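Local coordinates for protein type III restriction-modification enzyme EcoP15I Mod subunit (Escherichia coli, PDB 4ZCF) that binds the DNA site 5'-CAGCAG-3' as a homodimer and methylates its second adenine at N6, using S-adenosyl-L-methionine as methyl donor, at residues A[60-66]-A[175-180]; A[65-69]-A[135-139]; A[72-77]-A[104-108]; A[125-129]-A[198-203]. One frame throughout, in Å; residues are numbered along the deposited sequence.

Contact 1: residues A[60-66]-A[175-180]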
loop_
_atom_site.group_PDB
_atom_site.type_symbol
_atom_site.label_atom_id
_atom_site.label_comp_id
_atom_site.label_asym_id
_atom_site.label_seq_id
_atom_site.Cartn_x
_atom_site.Cartn_y
_atom_site.Cartn_z
ATOM N N TRP A 60 11.078 17.007 -2.032
ATOM C CA TRP A 60 11.424 17.876 -0.933
ATOM C C TRP A 60 12.943 17.796 -0.722
ATOM O O TRP A 60 13.545 16.757 -1.028
ATOM C CB TRP A 60 10.587 17.521 0.336
ATOM C CG TRP A 60 11.057 16.326 1.107
ATOM C CD1 TRP A 60 11.943 16.321 2.136
ATOM C CD2 TRP A 60 10.684 14.957 0.891
ATOM N NE1 TRP A 60 12.143 15.035 2.586
ATOM C CE2 TRP A 60 11.416 14.174 1.814
ATOM C CE3 TRP A 60 9.811 14.308 -0.004
ATOM C CZ2 TRP A 60 11.307 12.783 1.870
ATOM C CZ3 TRP A 60 9.672 12.928 0.084
ATOM C CH2 TRP A 60 10.401 12.184 1.024
ATOM N N LEU A 61 13.562 18.902 -0.243
ATOM C CA LEU A 61 14.999 18.989 0.101
ATOM C C LEU A 61 15.170 18.140 1.366
ATOM O O LEU A 61 14.521 18.424 2.387
ATOM C CB LEU A 61 15.398 20.465 0.374
ATOM C CG LEU A 61 16.818 20.758 0.936
ATOM C CD1 LEU A 61 17.894 20.618 -0.145
ATOM C CD2 LEU A 61 16.884 22.149 1.599
ATOM N N GLY A 62 15.965 17.071 1.261
ATOM C CA GLY A 62 16.140 16.116 2.354
ATOM C C GLY A 62 15.671 14.715 2.001
ATOM O O GLY A 62 15.867 13.783 2.786
ATOM N N LYS A 63 15.073 14.546 0.796
ATOM C CA LYS A 63 14.641 13.256 0.274
ATOM C C LYS A 63 15.847 12.338 0.119
ATOM O O LYS A 63 15.756 11.162 0.481
ATOM C CB LYS A 63 13.901 13.424 -1.068
ATOM C CG LYS A 63 13.169 12.166 -1.514
ATOM C CD LYS A 63 12.158 12.416 -2.631
ATOM C CE LYS A 63 11.536 11.101 -3.076
ATOM N NZ LYS A 63 10.316 11.293 -3.902
ATOM N N SER A 64 16.978 12.878 -0.418
ATOM C CA SER A 64 18.238 12.135 -0.599
ATOM C C SER A 64 18.858 11.777 0.742
ATOM O O SER A 64 19.451 10.703 0.859
ATOM C CB SER A 64 19.229 12.899 -1.482
ATOM O OG SER A 64 19.345 14.277 -1.161
ATOM N N TYR A 65 18.696 12.671 1.752
ATOM C CA TYR A 65 19.126 12.514 3.143
ATOM C C TYR A 65 18.288 11.432 3.846
ATOM O O TYR A 65 18.851 10.632 4.600
ATOM C CB TYR A 65 19.024 13.860 3.906
ATOM C CG TYR A 65 19.562 13.823 5.326
ATOM C CD1 TYR A 65 20.926 13.926 5.579
ATOM C CD2 TYR A 65 18.703 13.731 6.417
ATOM C CE1 TYR A 65 21.426 13.896 6.881
ATOM C CE2 TYR A 65 19.189 13.728 7.725
ATOM C CZ TYR A 65 20.553 13.800 7.953
ATOM O OH TYR A 65 21.047 13.799 9.236
ATOM N N ALA A 66 16.951 11.427 3.631
ATOM C CA ALA A 66 16.031 10.419 4.195
ATOM C C ALA A 66 16.333 9.032 3.614
ATOM O O ALA A 66 16.304 8.053 4.350
ATOM C CB ALA A 66 14.587 10.803 3.931
ATOM N N LEU A 175 8.772 15.297 6.399
ATOM C CA LEU A 175 8.937 14.170 5.461
ATOM C C LEU A 175 10.304 13.489 5.594
ATOM O O LEU A 175 10.403 12.272 5.424
ATOM C CB LEU A 175 8.678 14.604 4.016
ATOM C CG LEU A 175 7.235 15.038 3.648
ATOM C CD1 LEU A 175 7.226 15.803 2.341
ATOM C CD2 LEU A 175 6.288 13.853 3.512
ATOM N N THR A 176 11.352 14.264 5.963
ATOM C CA THR A 176 12.711 13.756 6.188
ATOM C C THR A 176 12.677 12.864 7.437
ATOM O O THR A 176 13.370 11.846 7.485
ATOM C CB THR A 176 13.729 14.930 6.307
ATOM O OG1 THR A 176 13.545 15.842 5.222
ATOM C CG2 THR A 176 15.190 14.458 6.338
ATOM N N PHE A 177 11.871 13.250 8.437
ATOM C CA PHE A 177 11.700 12.503 9.680
ATOM C C PHE A 177 10.956 11.168 9.496
ATOM O O PHE A 177 11.510 10.145 9.904
ATOM C CB PHE A 177 11.094 13.386 10.790
ATOM C CG PHE A 177 10.649 12.647 12.040
ATOM C CD1 PHE A 177 11.572 11.993 12.849
ATOM C CD2 PHE A 177 9.310 12.621 12.411
ATOM C CE1 PHE A 177 11.160 11.302 13.985
ATOM C CE2 PHE A 177 8.899 11.915 13.533
ATOM C CZ PHE A 177 9.826 11.264 14.314
ATOM N N ILE A 178 9.738 11.150 8.872
ATOM C CA ILE A 178 8.988 9.878 8.710
ATOM C C ILE A 178 9.487 8.900 7.671
ATOM O O ILE A 178 9.391 7.703 7.921
ATOM C CB ILE A 178 7.428 9.978 8.697
ATOM C CG1 ILE A 178 6.930 11.034 7.716
ATOM C CG2 ILE A 178 6.833 10.189 10.105
ATOM C CD1 ILE A 178 6.804 10.595 6.291
ATOM N N TYR A 179 9.907 9.379 6.467
ATOM C CA TYR A 179 10.371 8.519 5.368
ATOM C C TYR A 179 11.193 7.277 5.791
ATOM O O TYR A 179 10.777 6.160 5.430
ATOM C CB TYR A 179 11.100 9.314 4.249
ATOM C CG TYR A 179 11.519 8.448 3.069
ATOM C CD1 TYR A 179 12.655 7.645 3.135
ATOM C CD2 TYR A 179 10.744 8.386 1.910
ATOM C CE1 TYR A 179 12.988 6.772 2.104
ATOM C CE2 TYR A 179 11.087 7.537 0.858
ATOM C CZ TYR A 179 12.212 6.731 0.961
ATOM O OH TYR A 179 12.577 5.867 -0.047
ATOM N N PRO A 180 12.371 7.397 6.484
ATOM C CA PRO A 180 13.160 6.191 6.762
ATOM C C PRO A 180 12.474 5.223 7.716
ATOM O O PRO A 180 12.706 4.011 7.645
ATOM C CB PRO A 180 14.460 6.753 7.310
ATOM C CG PRO A 180 14.081 8.053 7.925
ATOM C CD PRO A 180 13.071 8.604 6.987
#

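Contact 2: residues A[65-69]-A[135-139]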
loop_
_atom_site.group_PDB
_atom_site.type_symbol
_atom_site.label_atom_id
_atom_site.label_comp_id
_atom_site.label_asym_id
_atom_site.label_seq_id
_atom_site.Cartn_x
_atom_site.Cartn_y
_atom_site.Cartn_z
ATOM N N TYR A 65 18.696 12.671 1.752
ATOM C CA TYR A 65 19.126 12.514 3.143
ATOM C C TYR A 65 18.288 11.432 3.846
ATOM O O TYR A 65 18.851 10.632 4.600
ATOM C CB TYR A 65 19.024 13.860 3.906
ATOM C CG TYR A 65 19.562 13.823 5.326
ATOM C CD1 TYR A 65 20.926 13.926 5.579
ATOM C CD2 TYR A 65 18.703 13.731 6.417
ATOM C CE1 TYR A 65 21.426 13.896 6.881
ATOM C CE2 TYR A 65 19.189 13.728 7.725
ATOM C CZ TYR A 65 20.553 13.800 7.953
ATOM O OH TYR A 65 21.047 13.799 9.236
ATOM N N ALA A 66 16.951 11.427 3.631
ATOM C CA ALA A 66 16.031 10.419 4.195
ATOM C C ALA A 66 16.333 9.032 3.614
ATOM O O ALA A 66 16.304 8.053 4.350
ATOM C CB ALA A 66 14.587 10.803 3.931
ATOM N N ARG A 67 16.676 8.958 2.316
ATOM C CA ARG A 67 17.061 7.707 1.638
ATOM C C ARG A 67 18.372 7.101 2.231
ATOM O O ARG A 67 18.475 5.885 2.407
ATOM C CB ARG A 67 17.171 7.915 0.115
ATOM C CG ARG A 67 15.812 7.914 -0.592
ATOM C CD ARG A 67 15.914 7.861 -2.112
ATOM N NE ARG A 67 16.101 9.187 -2.712
ATOM C CZ ARG A 67 17.260 9.659 -3.172
ATOM N NH1 ARG A 67 18.359 8.914 -3.119
ATOM N NH2 ARG A 67 17.326 10.878 -3.694
ATOM N N LEU A 68 19.338 7.972 2.569
ATOM C CA LEU A 68 20.621 7.643 3.188
ATOM C C LEU A 68 20.389 7.073 4.596
ATOM O O LEU A 68 20.830 5.954 4.886
ATOM C CB LEU A 68 21.489 8.918 3.257
ATOM C CG LEU A 68 22.853 8.789 3.932
ATOM C CD1 LEU A 68 23.732 7.709 3.254
ATOM C CD2 LEU A 68 23.540 10.106 3.954
ATOM N N LEU A 69 19.661 7.842 5.443
ATOM C CA LEU A 69 19.247 7.500 6.807
ATOM C C LEU A 69 18.684 6.098 6.941
ATOM O O LEU A 69 18.870 5.495 7.992
ATOM C CB LEU A 69 18.188 8.503 7.290
ATOM C CG LEU A 69 18.571 9.511 8.387
ATOM C CD1 LEU A 69 19.955 10.136 8.147
ATOM C CD2 LEU A 69 17.496 10.588 8.523
ATOM N N TYR A 135 12.682 19.207 13.488
ATOM C CA TYR A 135 13.563 18.145 13.028
ATOM C C TYR A 135 14.926 18.336 13.722
ATOM O O TYR A 135 15.462 19.459 13.756
ATOM C CB TYR A 135 13.778 18.140 11.502
ATOM C CG TYR A 135 14.563 16.918 11.083
ATOM C CD1 TYR A 135 15.958 16.906 11.139
ATOM C CD2 TYR A 135 13.916 15.724 10.780
ATOM C CE1 TYR A 135 16.681 15.739 10.901
ATOM C CE2 TYR A 135 14.631 14.560 10.514
ATOM C CZ TYR A 135 16.010 14.575 10.563
ATOM O OH TYR A 135 16.683 13.415 10.307
ATOM N N ASN A 136 15.472 17.224 14.256
ATOM C CA ASN A 136 16.784 17.128 14.904
ATOM C C ASN A 136 17.178 15.652 14.982
ATOM O O ASN A 136 16.335 14.797 15.256
ATOM C CB ASN A 136 16.806 17.783 16.330
ATOM C CG ASN A 136 17.107 19.291 16.379
ATOM O OD1 ASN A 136 17.903 19.852 15.597
ATOM N ND2 ASN A 136 16.493 19.984 17.332
ATOM N N ASP A 137 18.449 15.359 14.721
ATOM C CA ASP A 137 18.992 14.013 14.825
ATOM C C ASP A 137 20.422 14.047 15.408
ATOM O O ASP A 137 20.964 15.130 15.671
ATOM C CB ASP A 137 18.902 13.257 13.485
ATOM C CG ASP A 137 19.732 13.804 12.337
ATOM O OD1 ASP A 137 20.903 14.181 12.572
ATOM O OD2 ASP A 137 19.254 13.755 11.189
ATOM N N ASP A 138 21.016 12.859 15.614
ATOM C CA ASP A 138 22.362 12.680 16.164
ATOM C C ASP A 138 23.455 13.139 15.169
ATOM O O ASP A 138 24.076 14.181 15.397
ATOM C CB ASP A 138 22.555 11.214 16.597
ATOM C CG ASP A 138 22.339 10.217 15.465
ATOM O OD1 ASP A 138 21.169 10.068 15.014
ATOM O OD2 ASP A 138 23.352 9.663 14.959
ATOM N N ARG A 139 23.646 12.363 14.063
ATOM C CA ARG A 139 24.567 12.488 12.918
ATOM C C ARG A 139 25.399 13.773 12.842
ATOM O O ARG A 139 26.554 13.735 12.418
ATOM C CB ARG A 139 23.800 12.274 11.603
ATOM C CG ARG A 139 22.737 11.169 11.631
ATOM C CD ARG A 139 23.336 9.793 11.426
ATOM N NE ARG A 139 22.342 8.720 11.516
ATOM C CZ ARG A 139 22.648 7.441 11.714
ATOM N NH1 ARG A 139 23.913 7.071 11.868
ATOM N NH2 ARG A 139 21.691 6.523 11.773
#

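Contact 3: residues A[72-77]-A[104-108]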
loop_
_atom_site.group_PDB
_atom_site.type_symbol
_atom_site.label_atom_id
_atom_site.label_comp_id
_atom_site.label_asym_id
_atom_site.label_seq_id
_atom_site.Cartn_x
_atom_site.Cartn_y
_atom_site.Cartn_z
ATOM N N LEU A 72 21.824 3.557 6.086
ATOM C CA LEU A 72 22.878 3.694 7.094
ATOM C C LEU A 72 22.735 2.511 8.068
ATOM O O LEU A 72 21.605 2.173 8.422
ATOM C CB LEU A 72 22.722 5.026 7.863
ATOM C CG LEU A 72 23.481 6.229 7.315
ATOM C CD1 LEU A 72 23.125 7.498 8.062
ATOM C CD2 LEU A 72 24.965 6.016 7.370
ATOM N N PRO A 73 23.824 1.808 8.462
ATOM C CA PRO A 73 23.641 0.611 9.309
ATOM C C PRO A 73 23.513 0.900 10.819
ATOM O O PRO A 73 23.938 1.975 11.259
ATOM C CB PRO A 73 24.893 -0.208 8.987
ATOM C CG PRO A 73 25.946 0.833 8.765
ATOM C CD PRO A 73 25.252 2.010 8.125
ATOM N N PRO A 74 23.001 -0.052 11.643
ATOM C CA PRO A 74 22.952 0.198 13.092
ATOM C C PRO A 74 24.336 0.447 13.688
ATOM O O PRO A 74 25.305 -0.207 13.308
ATOM C CB PRO A 74 22.281 -1.058 13.668
ATOM C CG PRO A 74 21.596 -1.692 12.512
ATOM C CD PRO A 74 22.444 -1.381 11.318
ATOM N N LYS A 75 24.411 1.475 14.551
ATOM C CA LYS A 75 25.565 2.014 15.287
ATOM C C LYS A 75 25.503 1.528 16.767
ATOM O O LYS A 75 26.295 1.983 17.597
ATOM C CB LYS A 75 25.401 3.556 15.323
ATOM C CG LYS A 75 26.317 4.387 14.439
ATOM C CD LYS A 75 26.027 5.873 14.692
ATOM C CE LYS A 75 26.992 6.811 14.002
ATOM N NZ LYS A 75 26.581 8.239 14.142
ATOM N N THR A 76 24.505 0.688 17.108
ATOM C CA THR A 76 24.242 0.254 18.475
ATOM C C THR A 76 24.114 -1.261 18.618
ATOM O O THR A 76 24.169 -2.013 17.641
ATOM C CB THR A 76 22.915 0.909 18.960
ATOM O OG1 THR A 76 21.860 0.624 18.035
ATOM C CG2 THR A 76 23.015 2.405 19.184
ATOM N N LEU A 77 23.930 -1.700 19.867
ATOM C CA LEU A 77 23.646 -3.073 20.246
ATOM C C LEU A 77 22.328 -3.047 21.062
ATOM O O LEU A 77 21.851 -1.982 21.457
ATOM C CB LEU A 77 24.784 -3.688 21.093
ATOM C CG LEU A 77 26.240 -3.623 20.602
ATOM C CD1 LEU A 77 27.147 -4.388 21.554
ATOM C CD2 LEU A 77 26.407 -4.218 19.193
ATOM N N GLU A 104 16.522 3.217 14.612
ATOM C CA GLU A 104 17.617 2.335 15.015
ATOM C C GLU A 104 17.060 0.982 15.504
ATOM O O GLU A 104 17.539 -0.082 15.077
ATOM C CB GLU A 104 18.463 3.030 16.092
ATOM C CG GLU A 104 19.776 2.324 16.391
ATOM C CD GLU A 104 20.888 2.384 15.358
ATOM O OE1 GLU A 104 20.759 3.127 14.359
ATOM O OE2 GLU A 104 21.915 1.704 15.579
ATOM N N VAL A 105 15.995 1.033 16.338
ATOM C CA VAL A 105 15.307 -0.164 16.843
ATOM C C VAL A 105 14.696 -1.023 15.716
ATOM O O VAL A 105 14.838 -2.237 15.755
ATOM C CB VAL A 105 14.316 0.144 17.985
ATOM C CG1 VAL A 105 13.506 -1.085 18.347
ATOM C CG2 VAL A 105 15.038 0.701 19.213
ATOM N N LEU A 106 14.064 -0.403 14.710
ATOM C CA LEU A 106 13.465 -1.106 13.560
ATOM C C LEU A 106 14.538 -1.769 12.701
ATOM O O LEU A 106 14.336 -2.898 12.274
ATOM C CB LEU A 106 12.614 -0.157 12.695
ATOM C CG LEU A 106 11.298 0.352 13.257
ATOM C CD1 LEU A 106 10.765 1.476 12.412
ATOM C CD2 LEU A 106 10.294 -0.761 13.372
ATOM N N LYS A 107 15.702 -1.096 12.495
ATOM C CA LYS A 107 16.848 -1.670 11.771
ATOM C C LYS A 107 17.369 -2.960 12.421
ATOM O O LYS A 107 17.763 -3.874 11.687
ATOM C CB LYS A 107 17.982 -0.661 11.617
ATOM C CG LYS A 107 17.693 0.440 10.600
ATOM C CD LYS A 107 18.817 1.443 10.611
ATOM C CE LYS A 107 18.616 2.533 9.602
ATOM N NZ LYS A 107 19.721 3.527 9.676
ATOM N N HIS A 108 17.343 -3.065 13.778
ATOM C CA HIS A 108 17.771 -4.296 14.478
ATOM C C HIS A 108 16.737 -5.448 14.300
ATOM O O HIS A 108 17.077 -6.635 14.476
ATOM C CB HIS A 108 17.983 -4.040 15.987
ATOM C CG HIS A 108 19.246 -3.311 16.348
ATOM N ND1 HIS A 108 20.443 -3.967 16.463
ATOM C CD2 HIS A 108 19.432 -2.012 16.679
ATOM C CE1 HIS A 108 21.326 -3.046 16.799
ATOM N NE2 HIS A 108 20.764 -1.853 16.927
HETATM O O HOH W 1 22.405 3.887 12.273
#

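Contact 4: residues A[125-129]-A[198-203]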
loop_
_atom_site.group_PDB
_atom_site.type_symbol
_atom_site.label_atom_id
_atom_site.label_comp_id
_atom_site.label_asym_id
_atom_site.label_seq_id
_atom_site.Cartn_x
_atom_site.Cartn_y
_atom_site.Cartn_z
ATOM N N PRO A 125 4.086 12.457 15.412
ATOM C CA PRO A 125 3.764 13.865 15.690
ATOM C C PRO A 125 3.099 14.454 14.438
ATOM O O PRO A 125 3.483 14.153 13.289
ATOM C CB PRO A 125 5.122 14.507 16.003
ATOM C CG PRO A 125 6.150 13.612 15.384
ATOM C CD PRO A 125 5.545 12.231 15.253
ATOM N N TYR A 126 2.021 15.203 14.662
ATOM C CA TYR A 126 1.253 15.868 13.628
ATOM C C TYR A 126 2.071 17.145 13.371
ATOM O O TYR A 126 3.045 17.388 14.093
ATOM C CB TYR A 126 -0.121 16.220 14.218
ATOM C CG TYR A 126 -1.054 15.066 14.554
ATOM C CD1 TYR A 126 -0.634 13.743 14.441
ATOM C CD2 TYR A 126 -2.362 15.302 14.980
ATOM C CE1 TYR A 126 -1.471 12.684 14.791
ATOM C CE2 TYR A 126 -3.227 14.247 15.281
ATOM C CZ TYR A 126 -2.780 12.940 15.178
ATOM O OH TYR A 126 -3.611 11.896 15.511
ATOM N N ASN A 127 1.771 17.959 12.388
ATOM C CA ASN A 127 2.668 19.131 12.373
ATOM C C ASN A 127 1.843 20.371 12.628
ATOM O O ASN A 127 1.821 21.320 11.844
ATOM C CB ASN A 127 3.571 19.167 11.137
ATOM C CG ASN A 127 4.786 20.053 11.180
ATOM O OD1 ASN A 127 5.083 20.765 12.144
ATOM N ND2 ASN A 127 5.466 20.103 10.063
ATOM N N THR A 128 1.125 20.296 13.756
ATOM C CA THR A 128 0.167 21.219 14.354
ATOM C C THR A 128 0.638 22.662 14.390
ATOM O O THR A 128 -0.177 23.571 14.195
ATOM C CB THR A 128 -0.215 20.668 15.750
ATOM O OG1 THR A 128 -1.091 19.523 15.625
ATOM C CG2 THR A 128 -0.842 21.696 16.635
ATOM N N GLY A 129 1.929 22.857 14.663
ATOM C CA GLY A 129 2.550 24.166 14.836
ATOM C C GLY A 129 2.428 24.656 16.271
ATOM O O GLY A 129 2.775 25.802 16.557
ATOM N N SER A 198 -2.312 7.605 12.177
ATOM C CA SER A 198 -3.121 8.721 12.667
ATOM C C SER A 198 -2.465 10.021 12.265
ATOM O O SER A 198 -1.257 10.170 12.421
ATOM C CB SER A 198 -3.215 8.705 14.192
ATOM O OG SER A 198 -4.148 7.745 14.650
ATOM N N ILE A 199 -3.265 10.969 11.752
ATOM C CA ILE A 199 -2.818 12.311 11.379
ATOM C C ILE A 199 -3.993 13.190 11.406
ATOM O O ILE A 199 -5.102 12.695 11.494
ATOM C CB ILE A 199 -2.090 12.468 10.006
ATOM C CG1 ILE A 199 -2.465 11.400 8.998
ATOM C CG2 ILE A 199 -0.555 12.778 10.136
ATOM C CD1 ILE A 199 -3.643 11.690 8.255
ATOM N N ASP A 200 -3.752 14.494 11.278
ATOM C CA ASP A 200 -4.747 15.550 11.209
ATOM C C ASP A 200 -4.507 16.323 9.859
ATOM O O ASP A 200 -3.757 15.832 9.025
ATOM C CB ASP A 200 -4.748 16.409 12.525
ATOM C CG ASP A 200 -3.893 17.672 12.627
ATOM O OD1 ASP A 200 -2.922 17.816 11.838
ATOM O OD2 ASP A 200 -4.207 18.529 13.481
ATOM N N HIS A 201 -5.152 17.466 9.629
ATOM C CA HIS A 201 -5.053 18.212 8.357
ATOM C C HIS A 201 -3.687 18.797 7.987
ATOM O O HIS A 201 -3.479 19.185 6.837
ATOM C CB HIS A 201 -6.115 19.309 8.296
ATOM C CG HIS A 201 -5.906 20.370 9.321
ATOM N ND1 HIS A 201 -6.401 20.237 10.601
ATOM C CD2 HIS A 201 -5.252 21.546 9.222
ATOM C CE1 HIS A 201 -6.018 21.323 11.245
ATOM N NE2 HIS A 201 -5.345 22.148 10.445
ATOM N N ASN A 202 -2.782 18.912 8.951
ATOM C CA ASN A 202 -1.474 19.511 8.694
ATOM C C ASN A 202 -0.618 18.763 7.685
ATOM O O ASN A 202 -0.163 19.379 6.721
ATOM C CB ASN A 202 -0.742 19.821 9.994
ATOM C CG ASN A 202 -1.482 20.827 10.818
ATOM O OD1 ASN A 202 -1.616 21.985 10.431
ATOM N ND2 ASN A 202 -2.072 20.384 11.920
ATOM N N GLU A 203 -0.488 17.434 7.849
ATOM C CA GLU A 203 0.336 16.563 6.996
ATOM C C GLU A 203 -0.409 15.438 6.276
ATOM O O GLU A 203 0.246 14.579 5.680
ATOM C CB GLU A 203 1.519 15.978 7.809
ATOM C CG GLU A 203 2.421 17.017 8.453
ATOM C CD GLU A 203 3.181 17.909 7.490
ATOM O OE1 GLU A 203 3.439 17.464 6.349
ATOM O OE2 GLU A 203 3.517 19.054 7.873
HETATM O O HOH W 2 -2.855 23.189 12.692
#

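Contact 1: residues A[60-66]-A[175-180]
A type II turn from Trp60 to Lys63, leading into helix 63-71 with Gly62 as its N-cap, docks on helix 171-188 through Trp60 and Ala66, which meet Leu175, Thr176 and Tyr179. The indole lies with one face against helix 171-188. Leu175 CB sits over that face, 3.7 Å from the centroid of the five-membered ring of Trp60, while Lys63 CB lies over the opposite face. At the ring edge Trp60 NE1 donates to Thr176 OG1 (3.1 Å), which lies close to the indole plane, although the hydrogen bond is bent, with an angle of 135° at the hydrogen. Thr176 suits the site because its two branches do different work. OG1, set beside the backbone N (chi1 -49°), accepts the indole N-H and also bonds to Ser172 O one turn back; CG2 points to the edge of the Tyr65 ring, 3.6 Å from Tyr65 CD2. Gly62 has a positive phi, and a CB there would run into Thr176 OG1 as well as the preceding carbonyl oxygen. Ala66 is small enough to bring its CA within 5.1 Å of Thr176 CA. Its methyl rests against the Tyr179 ring, Ala66 CB to Tyr179 CD1 being 3.8 Å, and Pro180 CB comes up to the Ala66 carbonyl oxygen. Lacking an N-H, Pro180 leaves its own helix kinked. Around this buried junction, Val210 of helix 204-215 touches both Trp60 and Tyr179, and helix 154-164 supplies Phe163 against Thr176. Trp60 also belongs to strand 57-60, which pairs antiparallel with a strand of the second Mod subunit.

Contact 2: residues A[65-69]-A[135-139]
Tyr65 and Asp137 approach from opposite directions, the phenol donating from Tyr65 OH to Asp137 OD2 at 2.7 Å on the syn side of the carboxylate. The tyrosine ring and the carboxylate are nearly coplanar, 19° apart. A second phenol grips the same oxygen: Tyr135 OH donates, also at 2.7 Å, to Asp137 OD2, which accepts on its anti lone pair. Two hydroxyl donors on one oxygen would probably help to keep this aspartate ionised. Its CG, between the backbone N and the carbonyl carbon (chi1 65°), carries the carboxylate toward helix 63-71, and chi2 (42°) sets OD2 between the phenols. Leu69, one turn after Tyr65, packs its methyls on both tyrosines: CD1 rests over the rim of one Tyr65 face, and Leu69 CD2 approaches Tyr135 OH at 3.4 Å. The aliphatic start of Arg139 lies beside the Tyr65 hydroxyl, with Arg139 CB 3.9 Å from Tyr65 OH. Further out, Tyr135 is steadied by Ala173 and Phe177 of helix 171-188 and by a backbone bond to Ser168, while Leu146 and Ile160 pack on Tyr65. The arrangement is a tyrosine-aspartate-tyrosine hydrogen-bond network, here fastening to helix 63-71 the long loop that leaves strand 117-122 of the Rossmann-like methyltransferase sheet.

Contact 3: residues A[72-77]-A[104-108]
Leu72 to Pro74 run extended past helix 102-113, with the CA atoms of Pro74 and Glu104 6.1 Å apart, and the chain bends at Lys75 before strand 76-80. Glu104, bent at chi2 (72°), turns its carboxylate to this backbone. Glu104 OE2 accepts from Lys75 N (2.7 Å) on its syn lone pair and from Thr76 OG1 (2.7 Å) on its anti lone pair, with a weak third bond from Thr76 N. Glu104 OE1 reaches Pro73 O through a water. Thr76 OG1 in turn accepts from His108 NE2 (2.9 Å), close to the imidazole plane, so the threonine relays between two helix residues. With a leucine at Glu104, Lys75 N and Thr76 OG1 would probably lose their shared acceptor and the entry to the strand would be less firmly fixed. That strand lies at the margin of the large mixed sheet and pairs antiparallel with 508-514, whose Leu512 touches Thr76, Glu104 and His108. Pro74 sets CB over a face of the His108 ring, 4.0 Å from its centroid. Lys107, extended beyond CG, reaches Leu72 O with NZ at 2.6 Å from above the carbonyl plane; the same ammonium bonds Leu69 O near the end of helix 63-71.

Contact 4: residues A[125-129]-A[198-203]
This is an aromatic and polar contact between Tyr126, in the loop after strand 117-122, and the Ile199-Asp200 backbone at the end of the parallel neighbour strand 193-199. The phenol ring lies over that backbone, with Ile199 CA 4.0 Å from the Tyr126 ring centroid and Asp200 N above the middle of the same face. Tyr126 OH is bonded to Glu242 of strand 241-248. A leucine in place of Tyr126 would probably leave Glu242 without this partner and the strand end without its flat cover. Asn127 CG is anti to the backbone N (chi1 -163°), bringing ND2 to donate to Glu203 OE2 (3.1 Å) from above the carboxylate plane; ND2 also bonds Ser169 O, and His171 holds Glu203 OE1. Asp200 forms an Asx turn, its OD1 accepting from Asn202 N at 3.1 Å and, on the syn lone pair, from Asn202 ND2 at 2.7 Å. The Asn202 amide packs on the Asn127 carbonyl, and a water joins Asn202 OD1 to Thr128 O. Tyr126 ends the Asp-Pro-Pro-Tyr sequence characteristic of amino-methyltransferases, predicted here to bind S-adenosylmethionine. Ring-on-backbone packing, one amide-carboxylate bond and a water bridge are consistent with strand 193-199 and its turn helping to position this loop.

Overall arrangement
From the N terminus, the chain opens contacts 1 and 2 almost together, since both start on helix 63-71 and share Tyr65 and Ala66. Contact 3 follows and closes first, at helix 102-113, as a short loop lying within both of the longer ones. The chain then opens contact 4 at 125-129, before contact 2 closes at 135-139 and contact 1 at 175-180; contact 4 closes last, at 198-203, so it crosses both. Contacts 1 and 2 adjoin through Phe177 and Tyr135, and Phe177 also meets Pro125 of contact 4. Together they tie helices 63-71 and 171-188 to the loop after strand 117-122, while contacts 3 and 4 reach well-separated parts of one sheet.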